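PDB 7LAP: aminoglycoside N(3)-acetyltransferase from Streptomyces griseus, which probably transfers an acetyl group from acetyl-CoA to the 3-amino group of aminoglycoside antibiotics, a modification that confers resistance. Local coordinates for residues Gly174-Leu179 / Leu270-Pro275; Met187-His192 / Ala274-Phe279. One frame throughout, in Å; residues are numbered along the deposited sequence.

Contact 1 of 2, residues Gly174-Leu179 / Leu270-Pro275; sequences GGRVLL and LFDAAP
Antiparallel pairing within the mixed central sheet joins strand residues R176-L178 to L270-D272, and one further backbone bond ties the first residue of helix 273-289 to the turn before strand 176-180. V177 and F271 form the hydrogen-bonded pair: V177 N donates to F271 O and F271 N to V177 O, both at 2.9 Å. Beyond the strand end, A273 N donates to G175 O at 2.9 Å, nearly straight at 166°. The same oxygen takes a bond from a water that in turn accepts from A274 N.

R176 and D272 run side by side, with the guanidinium and carboxylate planes turned 36° apart. R176 NE meets D272 OD1 at 2.9 Å in a salt bridge whose hydrogen bond is weak and bent; the guanidinium gains firmer hold through NH1, which reaches G35 O and D40. L270 CD2 lies over one guanidinium face, 3.7 Å from R176 NH2. On the other side of the sheet, F271, its CG beside the backbone N (chi1 -54°), turns a ring edge to V177 O, while L179 CD1 approaches F271 CE1 to 4.0 Å. A second water accepts weakly from R176 NH2 and donates to L270 O.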
loop_
_atom_site.group_PDB
_atom_site.type_symbol
_atom_site.label_atom_id
_atom_site.label_comp_id
_atom_site.label_asym_id
_atom_site.label_seq_id
_atom_site.Cartn_x
_atom_site.Cartn_y
_atom_site.Cartn_z
ATOM N N GLY B 174 -12.570 -20.615 18.846
ATOM C CA GLY B 174 -13.889 -20.574 18.243
ATOM C C GLY B 174 -14.052 -19.430 17.259
ATOM O O GLY B 174 -15.146 -18.882 17.128
ATOM N N GLY B 175 -12.981 -19.053 16.571
ATOM C CA GLY B 175 -12.999 -17.939 15.656
ATOM C C GLY B 175 -13.738 -18.265 14.367
ATOM O O GLY B 175 -14.252 -19.361 14.148
ATOM N N ARG B 176 -13.821 -17.254 13.505
ATOM C CA ARG B 176 -14.571 -17.346 12.257
ATOM C C ARG B 176 -13.690 -16.909 11.100
ATOM O O ARG B 176 -12.641 -16.280 11.299
ATOM C CB ARG B 176 -15.842 -16.493 12.348
ATOM C CG ARG B 176 -16.421 -16.748 13.738
ATOM C CD ARG B 176 -17.749 -16.271 13.941
ATOM N NE ARG B 176 -18.684 -17.053 13.176
ATOM C CZ ARG B 176 -19.974 -16.745 13.133
ATOM N NH1 ARG B 176 -20.400 -15.680 13.817
ATOM N NH2 ARG B 176 -20.815 -17.469 12.410
ATOM N N VAL B 177 -14.119 -17.283 9.894
ATOM C CA VAL B 177 -13.500 -16.831 8.648
ATOM C C VAL B 177 -14.568 -16.141 7.811
ATOM O O VAL B 177 -15.643 -16.706 7.571
ATOM C CB VAL B 177 -12.850 -17.996 7.874
ATOM C CG1 VAL B 177 -12.228 -17.490 6.584
ATOM C CG2 VAL B 177 -11.769 -18.641 8.750
ATOM N N LEU B 178 -14.274 -14.916 7.383
ATOM C CA LEU B 178 -15.159 -14.139 6.521
ATOM C C LEU B 178 -14.497 -13.942 5.153
ATOM O O LEU B 178 -13.385 -13.409 5.067
ATOM C CB LEU B 178 -15.465 -12.799 7.193
ATOM C CG LEU B 178 -16.211 -11.798 6.306
ATOM C CD1 LEU B 178 -17.631 -12.266 6.071
ATOM C CD2 LEU B 178 -16.178 -10.422 6.981
ATOM N N LEU B 179 -15.159 -14.414 4.086
ATOM C CA LEU B 179 -14.790 -14.022 2.729
ATOM C C LEU B 179 -15.678 -12.860 2.342
ATOM O O LEU B 179 -16.892 -13.022 2.198
ATOM C CB LEU B 179 -14.962 -15.177 1.749
ATOM C CG LEU B 179 -14.264 -16.457 2.208
ATOM C CD1 LEU B 179 -14.529 -17.569 1.136
ATOM C CD2 LEU B 179 -12.775 -16.247 2.503
ATOM N N LEU B 270 -19.465 -16.519 5.541
ATOM C CA LEU B 270 -19.014 -16.517 6.925
ATOM C C LEU B 270 -19.056 -17.944 7.446
ATOM O O LEU B 270 -20.107 -18.594 7.396
ATOM C CB LEU B 270 -19.891 -15.599 7.781
ATOM C CG LEU B 270 -19.485 -15.537 9.264
ATOM C CD1 LEU B 270 -18.067 -14.949 9.372
ATOM C CD2 LEU B 270 -20.514 -14.682 10.024
ATOM N N PHE B 271 -17.910 -18.423 7.933
ATOM C CA PHE B 271 -17.706 -19.783 8.416
ATOM C C PHE B 271 -17.231 -19.779 9.860
ATOM O O PHE B 271 -16.431 -18.927 10.253
ATOM C CB PHE B 271 -16.610 -20.525 7.615
ATOM C CG PHE B 271 -16.836 -20.544 6.128
ATOM C CD1 PHE B 271 -16.447 -19.463 5.331
ATOM C CD2 PHE B 271 -17.405 -21.663 5.521
ATOM C CE1 PHE B 271 -16.630 -19.488 3.936
ATOM C CE2 PHE B 271 -17.606 -21.695 4.133
ATOM C CZ PHE B 271 -17.217 -20.600 3.339
ATOM N N ASP B 272 -17.621 -20.804 10.620
ATOM C CA ASP B 272 -16.926 -21.082 11.872
ATOM C C ASP B 272 -15.632 -21.841 11.559
ATOM O O ASP B 272 -15.645 -22.827 10.805
ATOM C CB ASP B 272 -17.820 -21.879 12.829
ATOM C CG ASP B 272 -19.088 -21.120 13.236
ATOM O OD1 ASP B 272 -19.035 -19.882 13.397
ATOM O OD2 ASP B 272 -20.152 -21.756 13.394
ATOM N N ALA B 273 -14.513 -21.389 12.154
ATOM C CA ALA B 273 -13.195 -21.910 11.785
ATOM C C ALA B 273 -13.013 -23.369 12.191
ATOM O O ALA B 273 -12.404 -24.142 11.447
ATOM C CB ALA B 273 -12.083 -21.070 12.415
ATOM N N ALA B 274 -13.477 -23.763 13.388
ATOM C CA ALA B 274 -13.274 -25.150 13.810
ATOM C C ALA B 274 -13.975 -26.157 12.895
ATOM O O ALA B 274 -13.311 -27.119 12.458
ATOM C CB ALA B 274 -13.687 -25.326 15.281
ATOM N N PRO B 275 -15.271 -26.017 12.555
ATOM C CA PRO B 275 -15.868 -26.995 11.614
ATOM C C PRO B 275 -15.269 -26.927 10.214
ATOM O O PRO B 275 -15.194 -27.964 9.533
ATOM C CB PRO B 275 -17.363 -26.629 11.598
ATOM C CG PRO B 275 -17.575 -25.778 12.793
ATOM C CD PRO B 275 -16.271 -25.059 13.041
HETATM O O HOH W 1 -14.833 -22.023 15.359
HETATM O O HOH W 2 -21.254 -19.442 10.076
#

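Contact 2 of 2, residues Met187-His192 / Ala274-Phe279; sequences MTLLHH and APAVEF
With CG anti to the backbone N in both L189 (chi1 177°) and H192 (chi1 180°), the two side chains converge on V277, whose CG2 is set beside its own backbone N and turned towards them. L189 crosses V277 at about a right angle and meets this one methyl with the whole fork of its side chain: CG and CD1 each lie 3.5 Å from V277 CG2, and CD2 lies 3.7 Å away. The CG approach is tighter than usual for two carbons. L189 CD2 also reaches A276 CB, at 4.4 Å.

One turn further along its helix, H192 presents a ring edge rather than a face. Its CD2 stands 4.0 Å from V277 CG2, which lies near the ring plane, and V277 CG1 is hardly farther off. The polar part of the ring is engaged elsewhere, ND1 being hydrogen-bonded to H161 O, which would limit rotation of the ring and keep its carbon edge towards V277. L190 adds a looser touch, CD2 to A276 O at 4.3 Å, and it also packs on F245 and V249 of helix 244-254.

No hydrogen bond crosses between the two segments. The join rests on shape and dispersion among buried groups, with one valine methyl fitted against a leucine fork and an imidazole C-H edge.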
loop_
_atom_site.group_PDB
_atom_site.type_symbol
_atom_site.label_atom_id
_atom_site.label_comp_id
_atom_site.label_asym_id
_atom_site.label_seq_id
_atom_site.Cartn_x
_atom_site.Cartn_y
_atom_site.Cartn_z
ATOM N N MET B 187 -9.245 -18.848 1.095
ATOM C CA MET B 187 -9.332 -19.204 2.507
ATOM C C MET B 187 -8.010 -19.790 3.033
ATOM O O MET B 187 -7.773 -21.000 2.947
ATOM C CB MET B 187 -10.478 -20.188 2.754
ATOM C CG MET B 187 -10.786 -20.325 4.233
ATOM S SD MET B 187 -11.857 -21.714 4.629
ATOM C CE MET B 187 -13.405 -20.996 4.064
ATOM N N THR B 188 -7.182 -18.919 3.622
ATOM C CA THR B 188 -5.870 -19.273 4.177
ATOM C C THR B 188 -5.971 -20.382 5.216
ATOM O O THR B 188 -5.066 -21.217 5.344
ATOM C CB THR B 188 -5.251 -18.012 4.815
ATOM O OG1 THR B 188 -4.718 -17.178 3.787
ATOM C CG2 THR B 188 -4.145 -18.340 5.842
ATOM N N LEU B 189 -7.047 -20.374 6.003
ATOM C CA LEU B 189 -7.209 -21.353 7.065
ATOM C C LEU B 189 -7.053 -22.794 6.573
ATOM O O LEU B 189 -6.679 -23.671 7.348
ATOM C CB LEU B 189 -8.572 -21.145 7.722
ATOM C CG LEU B 189 -8.930 -22.148 8.822
ATOM C CD1 LEU B 189 -7.938 -22.048 9.972
ATOM C CD2 LEU B 189 -10.377 -21.948 9.284
ATOM N N LEU B 190 -7.329 -23.064 5.294
ATOM C CA LEU B 190 -7.169 -24.425 4.790
ATOM C C LEU B 190 -5.703 -24.835 4.645
ATOM O O LEU B 190 -5.433 -26.022 4.419
ATOM C CB LEU B 190 -7.899 -24.581 3.450
ATOM C CG LEU B 190 -9.429 -24.604 3.564
ATOM C CD1 LEU B 190 -10.102 -24.652 2.189
ATOM C CD2 LEU B 190 -9.880 -25.771 4.425
ATOM N N HIS B 191 -4.753 -23.900 4.772
ATOM C CA HIS B 191 -3.358 -24.321 4.898
ATOM C C HIS B 191 -3.106 -24.987 6.246
ATOM O O HIS B 191 -2.248 -25.863 6.351
ATOM C CB HIS B 191 -2.410 -23.131 4.730
ATOM C CG HIS B 191 -2.325 -22.620 3.327
ATOM N ND1 HIS B 191 -2.123 -23.445 2.240
ATOM C CD2 HIS B 191 -2.427 -21.365 2.831
ATOM C CE1 HIS B 191 -2.107 -22.721 1.134
ATOM N NE2 HIS B 191 -2.274 -21.455 1.468
ATOM N N HIS B 192 -3.836 -24.576 7.285
ATOM C CA HIS B 192 -3.782 -25.278 8.566
ATOM C C HIS B 192 -4.351 -26.681 8.429
ATOM O O HIS B 192 -3.817 -27.636 9.014
ATOM C CB HIS B 192 -4.541 -24.477 9.638
ATOM C CG HIS B 192 -4.552 -25.108 10.997
ATOM N ND1 HIS B 192 -3.401 -25.500 11.647
ATOM C CD2 HIS B 192 -5.573 -25.413 11.835
ATOM C CE1 HIS B 192 -3.707 -26.011 12.829
ATOM N NE2 HIS B 192 -5.020 -25.985 12.963
ATOM N N ALA B 274 -13.477 -23.763 13.388
ATOM C CA ALA B 274 -13.274 -25.150 13.810
ATOM C C ALA B 274 -13.975 -26.157 12.895
ATOM O O ALA B 274 -13.311 -27.119 12.458
ATOM C CB ALA B 274 -13.687 -25.326 15.281
ATOM N N PRO B 275 -15.271 -26.017 12.555
ATOM C CA PRO B 275 -15.868 -26.995 11.614
ATOM C C PRO B 275 -15.269 -26.927 10.214
ATOM O O PRO B 275 -15.194 -27.964 9.533
ATOM C CB PRO B 275 -17.363 -26.629 11.598
ATOM C CG PRO B 275 -17.575 -25.778 12.793
ATOM C CD PRO B 275 -16.271 -25.059 13.041
ATOM N N ALA B 276 -14.830 -25.742 9.768
ATOM C CA ALA B 276 -14.221 -25.631 8.445
ATOM C C ALA B 276 -12.909 -26.404 8.367
ATOM O O ALA B 276 -12.651 -27.099 7.380
ATOM C CB ALA B 276 -14.000 -24.165 8.083
ATOM N N VAL B 277 -12.070 -26.299 9.399
ATOM C CA VAL B 277 -10.821 -27.053 9.422
ATOM C C VAL B 277 -11.106 -28.538 9.556
ATOM O O VAL B 277 -10.517 -29.367 8.848
ATOM C CB VAL B 277 -9.904 -26.558 10.559
ATOM C CG1 VAL B 277 -8.914 -27.639 10.936
ATOM C CG2 VAL B 277 -9.158 -25.359 10.115
ATOM N N GLU B 278 -11.993 -28.904 10.480
ATOM C CA GLU B 278 -12.389 -30.306 10.602
ATOM C C GLU B 278 -12.879 -30.860 9.262
ATOM O O GLU B 278 -12.487 -31.954 8.847
ATOM C CB GLU B 278 -13.466 -30.430 11.672
ATOM C CG GLU B 278 -14.143 -31.779 11.762
ATOM C CD GLU B 278 -15.168 -31.803 12.877
ATOM O OE1 GLU B 278 -15.904 -30.797 13.037
ATOM O OE2 GLU B 278 -15.230 -32.814 13.604
ATOM N N PHE B 279 -13.714 -30.098 8.552
ATOM C CA PHE B 279 -14.175 -30.561 7.249
ATOM C C PHE B 279 -13.014 -30.681 6.271
ATOM O O PHE B 279 -12.946 -31.637 5.489
ATOM C CB PHE B 279 -15.241 -29.607 6.698
ATOM C CG PHE B 279 -15.852 -30.060 5.401
ATOM C CD1 PHE B 279 -15.235 -29.767 4.184
ATOM C CD2 PHE B 279 -17.056 -30.772 5.396
ATOM C CE1 PHE B 279 -15.805 -30.185 2.978
ATOM C CE2 PHE B 279 -17.631 -31.199 4.195
ATOM C CZ PHE B 279 -17.003 -30.908 2.981
#

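Overall arrangement
The centres of contacts 1 and 2 lie about 8 Å apart, and both end on helix 273-289, sharing A274 and P275. Along the chain, strand 176-180 is followed by helix 189-196; much later, strand 266-272 runs directly into helix 273-289. Two strand-then-helix units far apart in the chain therefore meet twice, first through sheet pairing in contact 1, then through apolar helix packing in contact 2. The two contacts touch directly: M187 CE packs on F271 CE1 at 3.6 Å, and L189 CD2 packs on V177 CG2 and A273 CB. One continuous buried core thus joins the C-terminal helix to the central sheet of the acetyltransferase.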